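Local coordinates for protein apical membrane antigen AMA1 (Toxoplasma gondii ME49, PDB 4YIV) that takes part in host-cell invasion as a component of the ring-shaped moving junction between parasite and host cell, at residues A[109-113]-A[114-118]; A[245-249]-A[250-254]; A[340-344]-A[345-349]. All blocks are in the same frame, centred on the assembly; numbering follows the deposited sequence.

Interaction 1 of 3, residues A[109-113]-A[114-118]; sequences SGQRI and SPFPM
Arg112 reaches past its neighbour to the carbonyl of Ser114: NH1 gives a hydrogen bond to Ser114 O of 2.8 Å. At 164° the N-H points almost straight at the oxygen, which lies in the guanidinium plane at its edge, while the donor is only slightly tilted from the carbonyl plane. With CG anti to the backbone N and chi2 extended, Arg112 CD comes to 3.3 Å from Ser114 O; the bend at chi3 (-77°) then turns the guanidinium to bring NH1 to that oxygen. The same oxygen therefore meets both the polar end and the aliphatic stem. Beyond it, Arg112 CD lies 4.2 Å from Pro115 CD.

Phe116 makes the second group of contacts. Its CB rests 3.6 Å from Ile113 O, and the edge of its ring is approached by Gln111, whose NE2 stands 4.1 Å from Phe116 CE1 with the amide and ring planes 42° apart. One ring face carries Pro117 CD, near the rim.

A cis peptide before Pro115 sets this geometry. Residues Ile113 to Phe116 form a type VIb beta turn, with Ile113 CA and Phe116 CA 6.1 Å apart and no closing hydrogen bond, as Ile113 O and Phe116 N are 4.1 Å apart. Further out, Ser114 OG bonds to Asn102 OD1 and Ile170 N, and the Phe116 ring meets Phe139. The turn leads into edge strand 116-117, after which helix 118-122 begins, Pro117 being its N-cap residue.

Ile113 O, buried against Phe116 CB, has no hydrogen-bonding partner in the model. The bend is held instead by backbone bonds of Ile113 with Phe105 and Phe116 with Cys168, and by Arg112, whose NH1 serves both Ser114 O and, in a salt bridge, Asp83.

Interaction 2 of 3, residues A[245-249]-A[250-254]; sequences RCLDY and TELTD
The Arg245 guanidinium has Leu247 CD2 on one face, 3.2 Å above the plane and over its centre, and the Glu251 carboxylate at its edge. The two groups meet end-on in a two-pronged salt bridge, NH2 to Glu251 OE1 at 2.9 Å and NH1 to OE2 at 3.2 Å, both through syn lone pairs; the 32° between their planes leaves each oxygen tilted out of the guanidinium plane. Ser397 and Asp377 bind the same arginine from the chain's C-terminal part. The Tyr249 ring, the second flat group, is met obliquely by Leu252 CD1.

The motif is an Asx turn running into a 3-10 turn, where edge strand 245-248 of a three-stranded antiparallel sheet ends in a region of PAN type. Asp248 has its CG tucked between backbone N and carbonyl carbon (chi1 70°), which turns OD1 forward to accept from Thr250 N at 2.8 Å, on the anti side, and from Thr250 OG1 on the syn side. Glu251 N then bonds to Asp248 O at 3.0 Å. A water accepts from Asp248 N and lies within bonding distance of Asp248 OD2 and Glu251 OE2, two carboxylate oxygens that it separates. In the last turn Leu252 N approaches Tyr249 O from well above the carbonyl plane, at 3.0 Å, and that oxygen also bonds to Thr255 OG1.

Interaction 3 of 3, residues A[340-344]-A[345-349]; sequences EETPN and FIIPS
Pro343 lies across one face of the Phe345 ring, the main apolar contact here. Its CG stands 4.0 Å from the centroid of the Phe345 ring and 21° off the normal, a CH-pi contact offset toward the rim, and its CB comes within 3.5 Å of Phe345 CE2. With CG between the backbone N and the carbonyl carbon (chi1 56°), the Phe345 ring lies over the proline. The CD corner of the same proline serves a second partner, lying 4.0 Å from Ile346 CG1. Thr342 adds its methyl: CG2 packs against Ile346 CG1 at 3.9 Å, the two side chains crossing at about a right angle, while Ile347 CG1 lies alongside the peptide carbonyl of Pro343.

Backbone hydrogen bonds form the other group. Ile346 N reaches Pro343 O at 3.3 Å, a weak bond although nearly straight, and Ile347 N reaches Asn344 O at 3.1 Å from well above the carbonyl plane. Each links residue i+3 to residue i, which makes the motif a pair of overlapping beta turns; the backbone angles of Asn344 and Phe345 make the first one type I. It interrupts the long irregular connection between strands 329-333 and 372-373 at a place where that connection runs over the N-terminal end of helix 132-141: Phe345 shares a backbone hydrogen bond with Leu133 and its side chain touches Asp132. Trp62 of strand 61-62 packs against both Pro343 and Ile346, with Phe224 also on the isoleucine.

The polar side chain at the turn behaves differently. Asn344 OD1 turns forward to 2.7 Å from Phe345 N, but the angle is too poor for a hydrogen bond.

In the fold
All three are turns within a continuous stretch, but they sit in different places. Interaction 2 is the partly buried one, at an edge of the three-stranded sheet; interactions 1 and 3 are surface contacts. Interactions 1 and 2 lie on opposite sides of the chain's centre, their own centres about 49 Å apart. Interactions 1 and 3, with nearest atoms about 8 Å apart, share helix 132-141: Met118 and Phe116 meet it from one, Phe345 and Ile346 from the other. Chemistry follows place: charge and water link the strand end to its turn in 245-254, an arginine-carbonyl bond and a cis-proline shape 109-118, and proline-aromatic packing dominates 340-349.

Interaction 1 of 3, residues A[109-113]-A[114-118]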
loop_
_atom_site.group_PDB
_atom_site.type_symbol
_atom_site.label_atom_id
_atom_site.label_comp_id
_atom_site.label_asym_id
_atom_site.label_seq_id
_atom_site.Cartn_x
_atom_site.Cartn_y
_atom_site.Cartn_z
ATOM N N SER A 109 3.426 32.466 -10.285
ATOM C CA SER A 109 3.974 32.592 -11.630
ATOM C C SER A 109 3.026 32.118 -12.741
ATOM O O SER A 109 3.079 32.620 -13.864
ATOM C CB SER A 109 5.274 31.804 -11.700
ATOM O OG SER A 109 5.948 31.888 -10.452
ATOM N N GLY A 110 2.165 31.156 -12.417
ATOM C CA GLY A 110 1.321 30.490 -13.400
ATOM C C GLY A 110 1.855 29.096 -13.700
ATOM O O GLY A 110 1.408 28.442 -14.639
ATOM N N GLN A 111 2.814 28.654 -12.883
ATOM C CA GLN A 111 3.463 27.341 -12.999
ATOM C C GLN A 111 2.630 26.233 -12.310
ATOM O O GLN A 111 2.353 26.314 -11.109
ATOM C CB GLN A 111 4.870 27.405 -12.368
ATOM C CG GLN A 111 5.792 26.226 -12.640
ATOM C CD GLN A 111 6.997 26.222 -11.707
ATOM O OE1 GLN A 111 7.273 27.213 -11.022
ATOM N NE2 GLN A 111 7.712 25.103 -11.669
ATOM N N ARG A 112 2.250 25.199 -13.062
ATOM C CA ARG A 112 1.477 24.068 -12.517
ATOM C C ARG A 112 2.204 23.367 -11.368
ATOM O O ARG A 112 3.398 23.091 -11.461
ATOM C CB ARG A 112 1.171 23.065 -13.630
ATOM C CG ARG A 112 0.533 21.780 -13.164
ATOM C CD ARG A 112 0.181 20.876 -14.326
ATOM N NE ARG A 112 -1.032 21.303 -15.041
ATOM C CZ ARG A 112 -2.287 20.986 -14.700
ATOM N NH1 ARG A 112 -2.567 20.232 -13.631
ATOM N NH2 ARG A 112 -3.290 21.435 -15.440
ATOM N N ILE A 113 1.488 23.091 -10.278
ATOM C CA ILE A 113 2.085 22.398 -9.148
ATOM C C ILE A 113 2.034 20.851 -9.303
ATOM O O ILE A 113 2.940 20.157 -8.812
ATOM C CB ILE A 113 1.408 22.816 -7.827
ATOM C CG1 ILE A 113 1.551 24.335 -7.652
ATOM C CG2 ILE A 113 2.025 22.063 -6.637
ATOM C CD1 ILE A 113 0.963 24.911 -6.348
ATOM N N SER A 114 1.012 20.317 -9.994
ATOM C CA SER A 114 0.832 18.863 -10.098
ATOM C C SER A 114 0.160 18.420 -11.395
ATOM O O SER A 114 -0.849 18.988 -11.765
ATOM C CB SER A 114 -0.010 18.387 -8.906
ATOM O OG SER A 114 -0.196 16.983 -8.935
ATOM N N PRO A 115 0.655 17.352 -12.050
ATOM C CA PRO A 115 1.772 16.509 -11.603
ATOM C C PRO A 115 3.108 17.207 -11.794
ATOM O O PRO A 115 3.245 18.110 -12.632
ATOM C CB PRO A 115 1.659 15.265 -12.481
ATOM C CG PRO A 115 0.955 15.727 -13.698
ATOM C CD PRO A 115 0.015 16.803 -13.251
ATOM N N PHE A 116 4.077 16.829 -10.988
ATOM C CA PHE A 116 5.347 17.530 -10.996
ATOM C C PHE A 116 6.402 16.560 -11.511
ATOM O O PHE A 116 6.421 15.396 -11.102
ATOM C CB PHE A 116 5.703 18.057 -9.621
ATOM C CG PHE A 116 6.779 19.111 -9.652
ATOM C CD1 PHE A 116 6.466 20.439 -9.942
ATOM C CD2 PHE A 116 8.097 18.772 -9.419
ATOM C CE1 PHE A 116 7.457 21.413 -9.991
ATOM C CE2 PHE A 116 9.101 19.747 -9.444
ATOM C CZ PHE A 116 8.777 21.068 -9.730
ATOM N N PRO A 117 7.266 17.015 -12.437
ATOM C CA PRO A 117 8.192 16.056 -13.046
ATOM C C PRO A 117 9.347 15.676 -12.125
ATOM O O PRO A 117 9.966 16.549 -11.518
ATOM C CB PRO A 117 8.699 16.805 -14.278
ATOM C CG PRO A 117 8.666 18.234 -13.851
ATOM C CD PRO A 117 7.452 18.375 -12.978
ATOM N N MET A 118 9.637 14.386 -12.046
ATOM C CA MET A 118 10.685 13.883 -11.174
ATOM C C MET A 118 12.062 14.504 -11.513
ATOM O O MET A 118 12.927 14.671 -10.639
ATOM C CB MET A 118 10.753 12.382 -11.295
ATOM C CG MET A 118 11.812 11.730 -10.423
ATOM S SD MET A 118 11.655 12.111 -8.628
ATOM C CE MET A 118 9.959 11.579 -8.332
#

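Interaction 2 of 3, residues A[245-249]-A[250-254]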
loop_
_atom_site.group_PDB
_atom_site.type_symbol
_atom_site.label_atom_id
_atom_site.label_comp_id
_atom_site.label_asym_id
_atom_site.label_seq_id
_atom_site.Cartn_x
_atom_site.Cartn_y
_atom_site.Cartn_z
ATOM N N ARG A 245 7.526 -23.921 16.794
ATOM C CA ARG A 245 7.710 -24.052 15.348
ATOM C C ARG A 245 6.966 -22.967 14.565
ATOM O O ARG A 245 6.240 -22.158 15.143
ATOM C CB ARG A 245 7.280 -25.439 14.870
ATOM C CG ARG A 245 5.849 -25.804 15.124
ATOM C CD ARG A 245 5.551 -27.185 14.548
ATOM N NE ARG A 245 4.123 -27.508 14.595
ATOM C CZ ARG A 245 3.300 -27.503 13.543
ATOM N NH1 ARG A 245 3.746 -27.210 12.328
ATOM N NH2 ARG A 245 2.017 -27.799 13.702
ATOM N N CYS A 246 7.170 -22.939 13.252
ATOM C CA CYS A 246 6.545 -21.897 12.443
ATOM C C CYS A 246 5.282 -22.452 11.835
ATOM O O CYS A 246 5.321 -23.400 11.042
ATOM C CB CYS A 246 7.474 -21.370 11.337
ATOM S SG CYS A 246 6.710 -19.938 10.464
ATOM N N LEU A 247 4.151 -21.877 12.231
ATOM C CA LEU A 247 2.865 -22.272 11.655
ATOM C C LEU A 247 2.481 -21.287 10.550
ATOM O O LEU A 247 2.247 -20.097 10.818
ATOM C CB LEU A 247 1.759 -22.298 12.705
ATOM C CG LEU A 247 1.948 -23.066 14.019
ATOM C CD1 LEU A 247 0.604 -23.372 14.615
ATOM C CD2 LEU A 247 2.701 -24.326 13.810
ATOM N N ASP A 248 2.406 -21.766 9.322
ATOM C CA ASP A 248 1.943 -20.881 8.273
ATOM C C ASP A 248 0.450 -20.694 8.482
ATOM O O ASP A 248 -0.166 -21.435 9.239
ATOM C CB ASP A 248 2.246 -21.398 6.875
ATOM C CG ASP A 248 1.432 -22.627 6.481
ATOM O OD1 ASP A 248 0.208 -22.516 6.230
ATOM O OD2 ASP A 248 2.040 -23.709 6.341
ATOM N N TYR A 249 -0.126 -19.714 7.790
ATOM C CA TYR A 249 -1.484 -19.311 8.084
ATOM C C TYR A 249 -2.519 -20.432 7.923
ATOM O O TYR A 249 -3.568 -20.388 8.565
ATOM C CB TYR A 249 -1.880 -18.148 7.198
ATOM C CG TYR A 249 -1.167 -16.833 7.443
ATOM C CD1 TYR A 249 -0.601 -16.516 8.672
ATOM C CD2 TYR A 249 -1.109 -15.881 6.426
ATOM C CE1 TYR A 249 0.018 -15.326 8.871
ATOM C CE2 TYR A 249 -0.502 -14.683 6.625
ATOM C CZ TYR A 249 0.065 -14.407 7.824
ATOM O OH TYR A 249 0.654 -13.179 7.978
ATOM N N THR A 250 -2.265 -21.419 7.069
ATOM C CA THR A 250 -3.279 -22.439 6.833
ATOM C C THR A 250 -3.531 -23.274 8.098
ATOM O O THR A 250 -4.502 -24.014 8.161
ATOM C CB THR A 250 -2.914 -23.388 5.683
ATOM O OG1 THR A 250 -1.719 -24.116 6.005
ATOM C CG2 THR A 250 -2.759 -22.623 4.385
ATOM N N GLU A 251 -2.664 -23.140 9.093
ATOM C CA GLU A 251 -2.778 -23.904 10.332
ATOM C C GLU A 251 -3.505 -23.140 11.426
ATOM O O GLU A 251 -3.746 -23.688 12.495
ATOM C CB GLU A 251 -1.390 -24.303 10.856
ATOM C CG GLU A 251 -0.672 -25.328 9.993
ATOM C CD GLU A 251 0.415 -26.074 10.766
ATOM O OE1 GLU A 251 0.105 -26.647 11.840
ATOM O OE2 GLU A 251 1.577 -26.076 10.308
ATOM N N LEU A 252 -3.823 -21.871 11.178
ATOM C CA LEU A 252 -4.445 -21.043 12.198
ATOM C C LEU A 252 -5.951 -21.055 11.985
ATOM O O LEU A 252 -6.433 -21.134 10.852
ATOM C CB LEU A 252 -3.890 -19.608 12.171
ATOM C CG LEU A 252 -2.365 -19.456 12.225
ATOM C CD1 LEU A 252 -2.009 -17.976 12.161
ATOM C CD2 LEU A 252 -1.754 -20.116 13.466
ATOM N N THR A 253 -6.707 -20.972 13.074
ATOM C CA THR A 253 -8.165 -21.105 12.989
ATOM C C THR A 253 -8.853 -19.903 12.351
ATOM O O THR A 253 -9.853 -20.055 11.648
ATOM C CB THR A 253 -8.778 -21.348 14.394
ATOM O OG1 THR A 253 -8.220 -22.547 14.939
ATOM C CG2 THR A 253 -10.294 -21.522 14.316
ATOM N N ASP A 254 -8.333 -18.704 12.579
ATOM C CA ASP A 254 -8.990 -17.508 12.057
ATOM C C ASP A 254 -8.492 -17.131 10.651
ATOM O O ASP A 254 -8.804 -16.058 10.139
ATOM C CB ASP A 254 -8.796 -16.335 13.015
ATOM C CG ASP A 254 -7.336 -15.942 13.173
ATOM O OD1 ASP A 254 -6.451 -16.822 13.041
ATOM O OD2 ASP A 254 -7.072 -14.746 13.434
HETATM O O HOH W 1 3.326 -24.718 8.878
#

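Interaction 3 of 3, residues A[340-344]-A[345-349]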
loop_
_atom_site.group_PDB
_atom_site.type_symbol
_atom_site.label_atom_id
_atom_site.label_comp_id
_atom_site.label_asym_id
_atom_site.label_seq_id
_atom_site.Cartn_x
_atom_site.Cartn_y
_atom_site.Cartn_z
ATOM N N GLU A 340 7.674 -9.634 -7.279
ATOM C CA GLU A 340 8.699 -9.844 -6.261
ATOM C C GLU A 340 10.005 -9.082 -6.596
ATOM O O GLU A 340 10.917 -8.991 -5.780
ATOM C CB GLU A 340 8.970 -11.352 -6.055
ATOM C CG GLU A 340 9.889 -12.029 -7.041
ATOM C CD GLU A 340 9.202 -12.454 -8.315
ATOM O OE1 GLU A 340 8.127 -11.891 -8.635
ATOM O OE2 GLU A 340 9.737 -13.367 -8.989
ATOM N N GLU A 341 10.071 -8.481 -7.767
ATOM C CA GLU A 341 11.308 -7.855 -8.220
ATOM C C GLU A 341 11.411 -6.415 -7.764
ATOM O O GLU A 341 10.481 -5.631 -7.906
ATOM C CB GLU A 341 11.402 -7.909 -9.749
ATOM C CG GLU A 341 11.086 -9.283 -10.359
ATOM C CD GLU A 341 12.322 -10.094 -10.811
ATOM O OE1 GLU A 341 13.077 -9.619 -11.700
ATOM O OE2 GLU A 341 12.520 -11.229 -10.303
ATOM N N THR A 342 12.569 -6.050 -7.246
ATOM C CA THR A 342 12.824 -4.662 -6.882
ATOM C C THR A 342 12.961 -3.760 -8.100
ATOM O O THR A 342 13.868 -3.951 -8.903
ATOM C CB THR A 342 14.112 -4.549 -6.044
ATOM O OG1 THR A 342 14.050 -5.451 -4.934
ATOM C CG2 THR A 342 14.304 -3.154 -5.526
ATOM N N PRO A 343 12.110 -2.732 -8.215
ATOM C CA PRO A 343 12.272 -1.819 -9.336
ATOM C C PRO A 343 13.339 -0.760 -9.092
ATOM O O PRO A 343 13.645 -0.461 -7.950
ATOM C CB PRO A 343 10.917 -1.148 -9.438
ATOM C CG PRO A 343 10.425 -1.139 -8.059
ATOM C CD PRO A 343 10.949 -2.362 -7.379
ATOM N N ASN A 344 13.857 -0.158 -10.157
ATOM C CA ASN A 344 15.031 0.666 -10.010
ATOM C C ASN A 344 14.693 1.968 -9.312
ATOM O O ASN A 344 15.572 2.615 -8.746
ATOM C CB ASN A 344 15.683 0.938 -11.373
ATOM C CG ASN A 344 14.732 1.575 -12.362
ATOM O OD1 ASN A 344 13.666 2.075 -11.991
ATOM N ND2 ASN A 344 15.107 1.553 -13.639
ATOM N N PHE A 345 13.420 2.363 -9.325
ATOM C CA PHE A 345 13.082 3.668 -8.752
ATOM C C PHE A 345 12.938 3.657 -7.225
ATOM O O PHE A 345 12.584 4.691 -6.634
ATOM C CB PHE A 345 11.807 4.244 -9.379
ATOM C CG PHE A 345 10.602 3.355 -9.277
ATOM C CD1 PHE A 345 9.807 3.375 -8.148
ATOM C CD2 PHE A 345 10.225 2.538 -10.336
ATOM C CE1 PHE A 345 8.663 2.590 -8.065
ATOM C CE2 PHE A 345 9.078 1.748 -10.246
ATOM C CZ PHE A 345 8.309 1.780 -9.111
ATOM N N ILE A 346 13.223 2.522 -6.586
ATOM C CA ILE A 346 13.437 2.503 -5.129
ATOM C C ILE A 346 14.838 1.984 -4.747
ATOM O O ILE A 346 15.062 1.579 -3.625
ATOM C CB ILE A 346 12.359 1.647 -4.385
ATOM C CG1 ILE A 346 12.479 0.160 -4.715
ATOM C CG2 ILE A 346 10.957 2.172 -4.705
ATOM C CD1 ILE A 346 11.762 -0.721 -3.692
ATOM N N ILE A 347 15.782 1.986 -5.679
ATOM C CA ILE A 347 17.184 1.682 -5.319
ATOM C C ILE A 347 17.916 2.978 -5.011
ATOM O O ILE A 347 17.913 3.908 -5.826
ATOM C CB ILE A 347 17.892 0.905 -6.446
ATOM C CG1 ILE A 347 17.202 -0.446 -6.595
ATOM C CG2 ILE A 347 19.379 0.679 -6.084
ATOM C CD1 ILE A 347 17.606 -1.209 -7.799
ATOM N N PRO A 348 18.507 3.093 -3.795
ATOM C CA PRO A 348 19.053 4.409 -3.459
ATOM C C PRO A 348 20.221 4.827 -4.375
ATOM O O PRO A 348 20.994 3.973 -4.784
ATOM C CB PRO A 348 19.539 4.218 -2.016
ATOM C CG PRO A 348 18.735 3.132 -1.494
ATOM C CD PRO A 348 18.505 2.203 -2.623
ATOM N N SER A 349 20.323 6.114 -4.667
ATOM C CA SER A 349 21.418 6.683 -5.452
ATOM C C SER A 349 22.652 7.069 -4.625
ATOM O O SER A 349 23.505 7.829 -5.071
ATOM C CB SER A 349 20.917 7.915 -6.164
ATOM O OG SER A 349 20.450 8.856 -5.235
#